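Local coordinates for protein scavenger receptor with C-type lectin type I (Homo sapiens, PDB 2OX8) that binds the leukocyte cell-surface glycan Lewis(x) through its C-type lectin carbohydrate-recognition domain, at residues A[10-14]-A[15-19]; A[29-32]-A[33-36]; A[75-78]-A[79-83]. One frame throughout, in Å; residues are numbered along the deposited sequence.

Followed from the N terminus, the three contacts come in series, none enclosing or crossing another. Contact 1 (10-14 with 15-19) closes the two-residue loop of the first beta hairpin, whose second strand pairs with strand 125-131 near the C terminus. Contact 2 (29-32 with 33-36) spans the last turns of helix 26-35 and touches contact 1 where Tyr18 CE2 lies 3.9 Å from Phe32 CZ. Contact 3 (75-78 with 79-83) is a tight turn at the end of strand 76-77, about 17 Å from contact 2 between centres, yet Lys30 NZ reaches Leu78 CD2. Contact 2 thus touches both others, while contacts 1 and 3 do not meet but reach the same sheet.

Contact 1: A[10-14]-A[15-19]; sequences KNFTD and KCYYF. With ZN (zinc ion), chain G.
Asp14 and Lys15, neighbours in the turn, reach out side by side and meet in a salt bridge: Lys15 NZ approaches the syn lone pair of Asp14 OD1 at 2.8 Å. The other carboxylate oxygen, Asp14 OD2, binds a zinc ion at 1.9 Å, so one carboxylate serves a metal and an ammonium group at once, which would tend to favour its ionised form. The lysine chain bends at its last torsion (chi4 61°), turning NZ back onto the acid. Asp131 OD2 is a second ligand of this zinc.

Behind this pair stands a tight hairpin. A type II' turn runs from Phe12 to Lys15, with Thr13 taking the positive phi (66°) that such turns demand. Phe12 and Lys15 exchange two backbone hydrogen bonds, Phe12 N to Lys15 O and Lys15 N to Phe12 O, both 3.1 Å; Lys10 and Tyr17 form the next hydrogen-bonded pair, with Tyr17 N 2.6 Å from Lys10 O. Asn11 faces Cys16 between them as a non-hydrogen-bonded pair. On the face shared by Lys10, Phe12, Lys15 and Tyr17, the tyrosine ring slants past the phenylalanine, its CE1 lying 3.9 Å from Phe12 CB, while Lys10 O sits in the plane at the ring's edge.

Farther out, Tyr17 OH is hydrogen-bonded to Glu48, and Trp51 stacks on Phe12, placing helix 46-55 over this face. Cys16 is linked by a disulfide to Cys5, and strand 15-19 runs antiparallel to strand 125-131, which joins the hairpin to the main sheet.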
ATOM      1  N   LYS A  10      -2.431   3.668  14.627  1.00 19.98           N
ATOM      2  CA  LYS A  10      -2.863   2.432  15.260  1.00 21.49           C
ATOM      3  C   LYS A  10      -1.696   1.486  15.397  1.00 20.68           C
ATOM      4  O   LYS A  10      -0.765   1.477  14.581  1.00 18.34           O
ATOM      5  CB  LYS A  10      -3.992   1.768  14.467  1.00 22.85           C
ATOM      6  CG  LYS A  10      -5.263   2.553  14.506  1.00 26.11           C
ATOM      7  CD  LYS A  10      -6.245   2.105  13.458  1.00 32.81           C
ATOM      8  CE  LYS A  10      -7.478   3.007  13.485  1.00 36.54           C
ATOM      9  NZ  LYS A  10      -8.049   3.097  14.884  1.00 41.01           N
ATOM     10  N   ASN A  11      -1.764   0.691  16.448  1.00 19.95           N
ATOM     11  CA  ASN A  11      -0.721  -0.264  16.736  1.00 22.41           C
ATOM     12  C   ASN A  11      -1.132  -1.703  16.473  1.00 18.56           C
ATOM     13  O   ASN A  11      -2.279  -2.091  16.687  1.00 17.61           O
ATOM     14  CB  ASN A  11      -0.258  -0.089  18.198  1.00 25.52           C
ATOM     15  CG  ASN A  11       0.654  -1.200  18.652  1.00 28.38           C
ATOM     16  OD1 ASN A  11       0.199  -2.167  19.261  1.00 31.00           O
ATOM     17  ND2 ASN A  11       1.947  -1.088  18.334  1.00 28.64           N
ATOM     18  N   PHE A  12      -0.166  -2.460  15.974  1.00 17.77           N
ATOM     19  CA  PHE A  12      -0.279  -3.877  15.674  1.00 18.50           C
ATOM     20  C   PHE A  12       1.153  -4.386  15.725  1.00 20.76           C
ATOM     21  O   PHE A  12       2.013  -3.915  14.975  1.00 21.90           O
ATOM     22  CB  PHE A  12      -0.846  -4.116  14.277  1.00 17.64           C
ATOM     23  CG  PHE A  12      -0.839  -5.569  13.862  1.00 15.57           C
ATOM     24  CD1 PHE A  12      -1.804  -6.450  14.345  1.00 15.37           C
ATOM     25  CD2 PHE A  12       0.147  -6.057  13.008  1.00 12.36           C
ATOM     26  CE1 PHE A  12      -1.790  -7.803  13.990  1.00 13.76           C
ATOM     27  CE2 PHE A  12       0.172  -7.401  12.647  1.00 15.89           C
ATOM     28  CZ  PHE A  12      -0.802  -8.280  13.142  1.00 14.36           C
ATOM     29  N   THR A  13       1.417  -5.331  16.618  1.00 23.85           N
ATOM     30  CA  THR A  13       2.762  -5.872  16.764  1.00 24.05           C
ATOM     31  C   THR A  13       3.661  -4.755  17.281  1.00 23.09           C
ATOM     32  O   THR A  13       3.402  -4.238  18.361  1.00 25.43           O
ATOM     33  CB  THR A  13       3.248  -6.452  15.412  1.00 25.43           C
ATOM     34  OG1 THR A  13       2.653  -7.743  15.229  1.00 26.40           O
ATOM     35  CG2 THR A  13       4.735  -6.601  15.374  1.00 26.81           C
ATOM     36  N   ASP A  14       4.689  -4.358  16.534  1.00 21.30           N
ATOM     37  CA  ASP A  14       5.590  -3.299  16.994  1.00 20.11           C
ATOM     38  C   ASP A  14       5.548  -2.105  16.055  1.00 20.36           C
ATOM     39  O   ASP A  14       6.455  -1.270  16.043  1.00 19.82           O
ATOM     40  CB  ASP A  14       7.023  -3.829  17.089  1.00 17.84           C
ATOM     41  CG  ASP A  14       7.623  -4.158  15.733  1.00 19.75           C
ATOM     42  OD1 ASP A  14       6.866  -4.476  14.790  1.00 18.99           O
ATOM     43  OD2 ASP A  14       8.865  -4.122  15.612  1.00 18.87           O
ATOM     44  N   LYS A  15       4.468  -2.014  15.290  1.00 19.87           N
ATOM     45  CA  LYS A  15       4.338  -0.954  14.313  1.00 20.53           C
ATOM     46  C   LYS A  15       3.123  -0.052  14.470  1.00 22.68           C
ATOM     47  O   LYS A  15       2.017  -0.497  14.846  1.00 24.13           O
ATOM     48  CB  LYS A  15       4.314  -1.568  12.913  1.00 18.49           C
ATOM     49  CG  LYS A  15       5.416  -2.559  12.668  1.00 15.82           C
ATOM     50  CD  LYS A  15       5.187  -3.307  11.372  1.00 20.17           C
ATOM     51  CE  LYS A  15       6.417  -4.073  10.993  1.00 15.81           C
ATOM     52  NZ  LYS A  15       6.702  -5.043  12.047  1.00 21.41           N
ATOM     53  N   CYS A  16       3.349   1.218  14.148  1.00 21.32           N
ATOM     54  CA  CYS A  16       2.329   2.246  14.194  1.00 21.64           C
ATOM     55  C   CYS A  16       1.846   2.498  12.770  1.00 19.93           C
ATOM     56  O   CYS A  16       2.642   2.736  11.880  1.00 20.20           O
ATOM     57  CB  CYS A  16       2.910   3.513  14.802  1.00 23.06           C
ATOM     58  SG  CYS A  16       3.428   3.258  16.536  1.00 33.23           S
ATOM     59  N   TYR A  17       0.537   2.417  12.561  1.00 19.87           N
ATOM     60  CA  TYR A  17      -0.051   2.634  11.252  1.00 16.96           C
ATOM     61  C   TYR A  17      -0.891   3.913  11.193  1.00 16.76           C
ATOM     62  O   TYR A  17      -1.527   4.308  12.166  1.00 13.32           O
ATOM     63  CB  TYR A  17      -0.934   1.441  10.871  1.00 17.10           C
ATOM     64  CG  TYR A  17      -0.203   0.125  10.756  1.00 16.50           C
ATOM     65  CD1 TYR A  17       0.242  -0.545  11.886  1.00 16.78           C
ATOM     66  CD2 TYR A  17       0.076  -0.429   9.508  1.00 16.46           C
ATOM     67  CE1 TYR A  17       0.946  -1.742  11.778  1.00 18.29           C
ATOM     68  CE2 TYR A  17       0.784  -1.615   9.390  1.00 16.16           C
ATOM     69  CZ  TYR A  17       1.212  -2.271  10.525  1.00 17.09           C
ATOM     70  OH  TYR A  17       1.881  -3.470  10.416  1.00 15.97           O
ATOM     71  N   TYR A  18      -0.887   4.561  10.034  1.00 18.29           N
ATOM     72  CA  TYR A  18      -1.685   5.761   9.852  1.00 17.01           C
ATOM     73  C   TYR A  18      -2.598   5.585   8.639  1.00 18.54           C
ATOM     74  O   TYR A  18      -2.127   5.362   7.518  1.00 19.92           O
ATOM     75  CB  TYR A  18      -0.795   6.988   9.645  1.00 16.60           C
ATOM     76  CG  TYR A  18      -1.584   8.269   9.473  1.00 17.05           C
ATOM     77  CD1 TYR A  18      -2.119   8.938  10.570  1.00 18.04           C
ATOM     78  CD2 TYR A  18      -1.829   8.785   8.211  1.00 17.52           C
ATOM     79  CE1 TYR A  18      -2.883  10.090  10.411  1.00 19.33           C
ATOM     80  CE2 TYR A  18      -2.583   9.930   8.035  1.00 19.79           C
ATOM     81  CZ  TYR A  18      -3.108  10.580   9.138  1.00 21.61           C
ATOM     82  OH  TYR A  18      -3.837  11.732   8.954  1.00 23.00           O
ATOM     83  N   PHE A  19      -3.904   5.659   8.867  1.00 17.00           N
ATOM     84  CA  PHE A  19      -4.851   5.555   7.779  1.00 17.03           C
ATOM     85  C   PHE A  19      -5.236   6.973   7.451  1.00 19.57           C
ATOM     86  O   PHE A  19      -5.921   7.633   8.226  1.00 23.19           O
ATOM     87  CB  PHE A  19      -6.068   4.728   8.189  1.00 15.06           C
ATOM     88  CG  PHE A  19      -5.771   3.267   8.310  1.00 12.67           C
ATOM     89  CD1 PHE A  19      -5.035   2.780   9.386  1.00 14.88           C
ATOM     90  CD2 PHE A  19      -6.151   2.390   7.314  1.00 10.80           C
ATOM     91  CE1 PHE A  19      -4.684   1.447   9.459  1.00 12.51           C
ATOM     92  CE2 PHE A  19      -5.804   1.050   7.383  1.00 11.99           C
ATOM     93  CZ  PHE A  19      -5.068   0.580   8.455  1.00 12.13           C
TER
HETATM   94 ZN    ZN G   3       9.691  -4.854  14.089  1.00 32.22          ZN

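Contact 2: A[29-32]-A[33-36]; sequences AKLF and CEDK
The torsions of both side chains set Phe32 against Lys36: the phenylalanine has CG opposite its backbone N (chi1 170°), and the lysine folds back through a bend at chi2 (-52°) and another at chi4. The folded chain brings Lys36 CE over one face of the Phe32 ring, 3.5 Å from its centroid, in a CH-pi contact. The ammonium group lies over the same face as a cation-pi partner, although NZ is modelled too close to the ring for its exact place, or its bond to Phe32 O, to be trusted.

These side chains stand one turn apart at the end of helix 26-35. Regular i to i+4 bonds lead up to them, from Cys33 N to Ala29 O (3.2 Å), from Glu34 N to Lys30 O (3.3 Å) and from Asp35 N to Leu31 O. The next bond of the series, Lys36 N to Phe32 O, is weak. Lys36 N also meets Cys33 O at 2.9 Å, a shorter i to i+3 bond near the end of the helix. On another flank Glu34 crosses Leu31 and Lys30 obliquely, its OE2 4.0 Å from Lys30 CG.

Inward, Cys33 forms a disulfide with Cys128, and Phe126 meets the Phe32 ring edge-to-face, fastening the helix to strand 125-131. Chemically, the CE contact places the lysine chain over a pi face of Phe32, where charge-pi attraction is plausible but cannot be measured from this NZ, while Lys30 NZ and Glu34 OE2, 5.4 Å apart, can attract each other only at longer range.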
ATOM      1  N   ALA A  29       1.708  10.879  -1.511  1.00 24.07           N
ATOM      2  CA  ALA A  29       1.410  10.032  -0.370  1.00 22.39           C
ATOM      3  C   ALA A  29       2.769   9.580   0.156  1.00 20.57           C
ATOM      4  O   ALA A  29       3.046   9.612   1.364  1.00 17.22           O
ATOM      5  CB  ALA A  29       0.577   8.813  -0.804  1.00 21.09           C
ATOM      6  N   LYS A  30       3.608   9.170  -0.786  1.00 22.19           N
ATOM      7  CA  LYS A  30       4.958   8.695  -0.511  1.00 22.73           C
ATOM      8  C   LYS A  30       5.736   9.692   0.330  1.00 23.00           C
ATOM      9  O   LYS A  30       6.389   9.320   1.309  1.00 24.02           O
ATOM     10  CB  LYS A  30       5.675   8.448  -1.837  1.00 24.11           C
ATOM     11  CG  LYS A  30       7.079   7.904  -1.710  1.00 28.57           C
ATOM     12  CD  LYS A  30       7.475   7.107  -2.944  1.00 29.86           C
ATOM     13  CE  LYS A  30       8.930   6.704  -2.880  1.00 33.23           C
ATOM     14  NZ  LYS A  30       9.251   5.591  -3.818  1.00 37.46           N
ATOM     15  N   LEU A  31       5.646  10.964  -0.043  1.00 22.79           N
ATOM     16  CA  LEU A  31       6.354  12.025   0.662  1.00 23.39           C
ATOM     17  C   LEU A  31       5.763  12.399   2.022  1.00 22.33           C
ATOM     18  O   LEU A  31       6.473  12.910   2.888  1.00 22.54           O
ATOM     19  CB  LEU A  31       6.449  13.262  -0.250  1.00 25.87           C
ATOM     20  CG  LEU A  31       7.342  13.018  -1.486  1.00 28.47           C
ATOM     21  CD1 LEU A  31       6.974  13.967  -2.636  1.00 25.27           C
ATOM     22  CD2 LEU A  31       8.807  13.170  -1.075  1.00 26.86           C
ATOM     23  N   PHE A  32       4.468  12.155   2.207  1.00 20.16           N
ATOM     24  CA  PHE A  32       3.807  12.467   3.466  1.00 19.94           C
ATOM     25  C   PHE A  32       4.311  11.524   4.548  1.00 21.28           C
ATOM     26  O   PHE A  32       4.715  11.963   5.624  1.00 21.40           O
ATOM     27  CB  PHE A  32       2.288  12.339   3.300  1.00 22.95           C
ATOM     28  CG  PHE A  32       1.523  12.416   4.590  1.00 24.01           C
ATOM     29  CD1 PHE A  32       0.812  13.559   4.922  1.00 22.85           C
ATOM     30  CD2 PHE A  32       1.513  11.330   5.479  1.00 23.08           C
ATOM     31  CE1 PHE A  32       0.095  13.635   6.123  1.00 21.47           C
ATOM     32  CE2 PHE A  32       0.806  11.392   6.675  1.00 24.04           C
ATOM     33  CZ  PHE A  32       0.093  12.551   6.997  1.00 24.82           C
ATOM     34  N   CYS A  33       4.300  10.219   4.265  1.00 23.27           N
ATOM     35  CA  CYS A  33       4.788   9.241   5.236  1.00 22.84           C
ATOM     36  C   CYS A  33       6.275   9.483   5.524  1.00 21.19           C
ATOM     37  O   CYS A  33       6.740   9.379   6.663  1.00 20.33           O
ATOM     38  CB  CYS A  33       4.641   7.819   4.714  1.00 20.97           C
ATOM     39  SG  CYS A  33       2.995   7.217   4.259  1.00 23.56           S
ATOM     40  N   GLU A  34       7.014   9.785   4.469  1.00 20.68           N
ATOM     41  CA  GLU A  34       8.441  10.033   4.579  1.00 22.92           C
ATOM     42  C   GLU A  34       8.718  11.093   5.634  1.00 23.10           C
ATOM     43  O   GLU A  34       9.525  10.893   6.536  1.00 21.62           O
ATOM     44  CB  GLU A  34       8.986  10.482   3.219  1.00 25.76           C
ATOM     45  CG  GLU A  34      10.151   9.668   2.695  1.00 29.99           C
ATOM     46  CD  GLU A  34      10.234   9.681   1.161  1.00 34.85           C
ATOM     47  OE1 GLU A  34      10.271  10.783   0.560  1.00 34.14           O
ATOM     48  OE2 GLU A  34      10.263   8.583   0.559  1.00 33.93           O
ATOM     49  N   ASP A  35       8.023  12.216   5.550  1.00 24.26           N
ATOM     50  CA  ASP A  35       8.264  13.265   6.509  1.00 26.72           C
ATOM     51  C   ASP A  35       7.722  12.981   7.929  1.00 27.10           C
ATOM     52  O   ASP A  35       8.039  13.685   8.888  1.00 26.50           O
ATOM     53  CB  ASP A  35       7.789  14.587   5.891  1.00 30.24           C
ATOM     54  CG  ASP A  35       8.719  15.046   4.725  1.00 34.85           C
ATOM     55  OD1 ASP A  35       9.730  15.736   4.999  1.00 36.84           O
ATOM     56  OD2 ASP A  35       8.476  14.693   3.539  1.00 32.85           O
ATOM     57  N   LYS A  36       6.935  11.921   8.075  1.00 27.12           N
ATOM     58  CA  LYS A  36       6.434  11.536   9.395  1.00 25.06           C
ATOM     59  C   LYS A  36       7.369  10.430   9.873  1.00 24.80           C
ATOM     60  O   LYS A  36       7.085   9.744  10.850  1.00 26.94           O
ATOM     61  CB  LYS A  36       5.008  10.976   9.324  1.00 25.14           C
ATOM     62  CG  LYS A  36       4.027  11.796   8.504  1.00 27.01           C
ATOM     63  CD  LYS A  36       4.011  13.249   8.927  1.00 27.26           C
ATOM     64  CE  LYS A  36       2.885  14.009   8.240  1.00 29.59           C
ATOM     65  NZ  LYS A  36       2.985  14.050   6.760  1.00 28.50           N
TER

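Contact 3: A[75-78]-A[79-83]; sequences WKWL and DGTSP
Pro83 lies aslant against the Trp77 indole, where a type I beta turn from Trp77 to Gly80 reverses the chain at the end of strand 76-77 of the C-type lectin fold. Pro83 CB meets the pyrrole part of the indole obliquely, 3.8 Å from Trp77 CE2. With CG turned opposite its carbonyl carbon (chi1 -67°), Trp77 swings its ring to the returning chain; Trp115 meets it edge-to-face, and Phe42, a residue of a zinc site, at about 50°. The extended Lys76 chain carries NZ to a salt bridge with Glu70. The Trp75 indole packs instead against Trp88, edge-to-face, and against the zinc ligand His100.

The backbone holds these groups in place. Gly80 N closes the turn on Trp77 O at 2.7 Å, and Trp77 N binds Thr81 O at 2.9 Å. Gly80 has a positive phi (93°), a conformation that glycine readily takes. Asp79 folds its carboxylate back over the turn, so that Asp79 OD1 accepts a weak hydrogen bond from Thr81 N at 2.7 Å.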
ATOM      1  N   TRP A  75       7.621  -6.283  -9.177  1.00 35.34           N
ATOM      2  CA  TRP A  75       7.013  -5.599  -8.037  1.00 31.85           C
ATOM      3  C   TRP A  75       7.800  -5.741  -6.760  1.00 30.62           C
ATOM      4  O   TRP A  75       8.183  -6.846  -6.374  1.00 30.87           O
ATOM      5  CB  TRP A  75       5.552  -6.064  -7.837  1.00 28.36           C
ATOM      6  CG  TRP A  75       4.684  -5.620  -8.981  1.00 24.17           C
ATOM      7  CD1 TRP A  75       4.730  -6.095 -10.265  1.00 24.14           C
ATOM      8  CD2 TRP A  75       3.825  -4.467  -9.016  1.00 22.57           C
ATOM      9  NE1 TRP A  75       3.981  -5.298 -11.094  1.00 23.37           N
ATOM     10  CE2 TRP A  75       3.413  -4.294 -10.359  1.00 19.44           C
ATOM     11  CE3 TRP A  75       3.372  -3.560  -8.045  1.00 21.30           C
ATOM     12  CZ2 TRP A  75       2.573  -3.253 -10.759  1.00 17.81           C
ATOM     13  CZ3 TRP A  75       2.533  -2.521  -8.443  1.00 20.88           C
ATOM     14  CH2 TRP A  75       2.143  -2.377  -9.792  1.00 21.13           C
ATOM     15  N   LYS A  76       8.035  -4.601  -6.114  1.00 29.13           N
ATOM     16  CA  LYS A  76       8.792  -4.549  -4.869  1.00 27.14           C
ATOM     17  C   LYS A  76       8.251  -3.525  -3.882  1.00 25.54           C
ATOM     18  O   LYS A  76       7.622  -2.532  -4.259  1.00 24.16           O
ATOM     19  CB  LYS A  76      10.251  -4.181  -5.147  1.00 29.59           C
ATOM     20  CG  LYS A  76      11.059  -5.170  -5.954  1.00 29.26           C
ATOM     21  CD  LYS A  76      12.428  -4.569  -6.195  1.00 32.50           C
ATOM     22  CE  LYS A  76      13.284  -5.389  -7.140  1.00 34.24           C
ATOM     23  NZ  LYS A  76      14.395  -4.532  -7.653  1.00 36.93           N
ATOM     24  N   TRP A  77       8.515  -3.775  -2.607  1.00 24.40           N
ATOM     25  CA  TRP A  77       8.111  -2.866  -1.553  1.00 21.95           C
ATOM     26  C   TRP A  77       9.157  -1.759  -1.603  1.00 21.73           C
ATOM     27  O   TRP A  77      10.291  -2.021  -2.009  1.00 24.68           O
ATOM     28  CB  TRP A  77       8.163  -3.580  -0.211  1.00 22.41           C
ATOM     29  CG  TRP A  77       7.164  -4.666  -0.073  1.00 23.26           C
ATOM     30  CD1 TRP A  77       7.417  -5.996   0.054  1.00 26.00           C
ATOM     31  CD2 TRP A  77       5.740  -4.516   0.012  1.00 22.90           C
ATOM     32  NE1 TRP A  77       6.239  -6.690   0.219  1.00 26.94           N
ATOM     33  CE2 TRP A  77       5.195  -5.805   0.196  1.00 21.79           C
ATOM     34  CE3 TRP A  77       4.874  -3.417  -0.048  1.00 23.44           C
ATOM     35  CZ2 TRP A  77       3.825  -6.029   0.321  1.00 21.86           C
ATOM     36  CZ3 TRP A  77       3.505  -3.642   0.077  1.00 23.95           C
ATOM     37  CH2 TRP A  77       2.997  -4.939   0.258  1.00 22.80           C
ATOM     38  N   LEU A  78       8.801  -0.541  -1.202  1.00 19.25           N
ATOM     39  CA  LEU A  78       9.745   0.581  -1.251  1.00 19.81           C
ATOM     40  C   LEU A  78      11.130   0.323  -0.617  1.00 20.21           C
ATOM     41  O   LEU A  78      12.029   1.151  -0.742  1.00 21.54           O
ATOM     42  CB  LEU A  78       9.127   1.822  -0.596  1.00 16.65           C
ATOM     43  CG  LEU A  78       7.824   2.345  -1.183  1.00 15.58           C
ATOM     44  CD1 LEU A  78       7.237   3.388  -0.255  1.00 11.01           C
ATOM     45  CD2 LEU A  78       8.057   2.901  -2.564  1.00 14.44           C
ATOM     46  N   ASP A  79      11.296  -0.798   0.074  1.00 20.46           N
ATOM     47  CA  ASP A  79      12.572  -1.134   0.696  1.00 21.73           C
ATOM     48  C   ASP A  79      13.405  -2.050  -0.205  1.00 22.79           C
ATOM     49  O   ASP A  79      14.412  -2.601   0.235  1.00 17.15           O
ATOM     50  CB  ASP A  79      12.337  -1.859   2.017  1.00 23.02           C
ATOM     51  CG  ASP A  79      11.837  -3.286   1.819  1.00 26.17           C
ATOM     52  OD1 ASP A  79      11.626  -3.688   0.648  1.00 23.63           O
ATOM     53  OD2 ASP A  79      11.654  -4.006   2.834  1.00 27.28           O
ATOM     54  N   GLY A  80      12.967  -2.216  -1.455  1.00 25.26           N
ATOM     55  CA  GLY A  80      13.658  -3.092  -2.392  1.00 28.35           C
ATOM     56  C   GLY A  80      13.111  -4.520  -2.438  1.00 28.77           C
ATOM     57  O   GLY A  80      12.938  -5.081  -3.507  1.00 28.70           O
ATOM     58  N   THR A  81      12.837  -5.107  -1.277  1.00 30.45           N
ATOM     59  CA  THR A  81      12.314  -6.472  -1.180  1.00 32.07           C
ATOM     60  C   THR A  81      11.154  -6.818  -2.129  1.00 32.93           C
ATOM     61  O   THR A  81      10.379  -5.954  -2.533  1.00 33.66           O
ATOM     62  CB  THR A  81      11.841  -6.778   0.262  1.00 33.25           C
ATOM     63  OG1 THR A  81      12.945  -6.636   1.173  1.00 31.94           O
ATOM     64  CG2 THR A  81      11.278  -8.206   0.345  1.00 34.42           C
ATOM     65  N   SER A  82      11.056  -8.102  -2.477  1.00 34.32           N
ATOM     66  CA  SER A  82       9.999  -8.611  -3.359  1.00 33.21           C
ATOM     67  C   SER A  82       9.007  -9.240  -2.403  1.00 32.16           C
ATOM     68  O   SER A  82       9.402  -9.912  -1.453  1.00 32.70           O
ATOM     69  CB  SER A  82      10.540  -9.680  -4.305  1.00 32.42           C
ATOM     70  OG  SER A  82      10.716 -10.906  -3.622  1.00 32.85           O
ATOM     71  N   PRO A  83       7.705  -9.040  -2.632  1.00 31.07           N
ATOM     72  CA  PRO A  83       6.780  -9.649  -1.679  1.00 31.18           C
ATOM     73  C   PRO A  83       6.617 -11.160  -1.713  1.00 31.66           C
ATOM     74  O   PRO A  83       6.181 -11.728  -2.711  1.00 32.77           O
ATOM     75  CB  PRO A  83       5.468  -8.917  -1.961  1.00 29.24           C
ATOM     76  CG  PRO A  83       5.552  -8.653  -3.417  1.00 28.48           C
ATOM     77  CD  PRO A  83       6.983  -8.180  -3.584  1.00 30.12           C
TER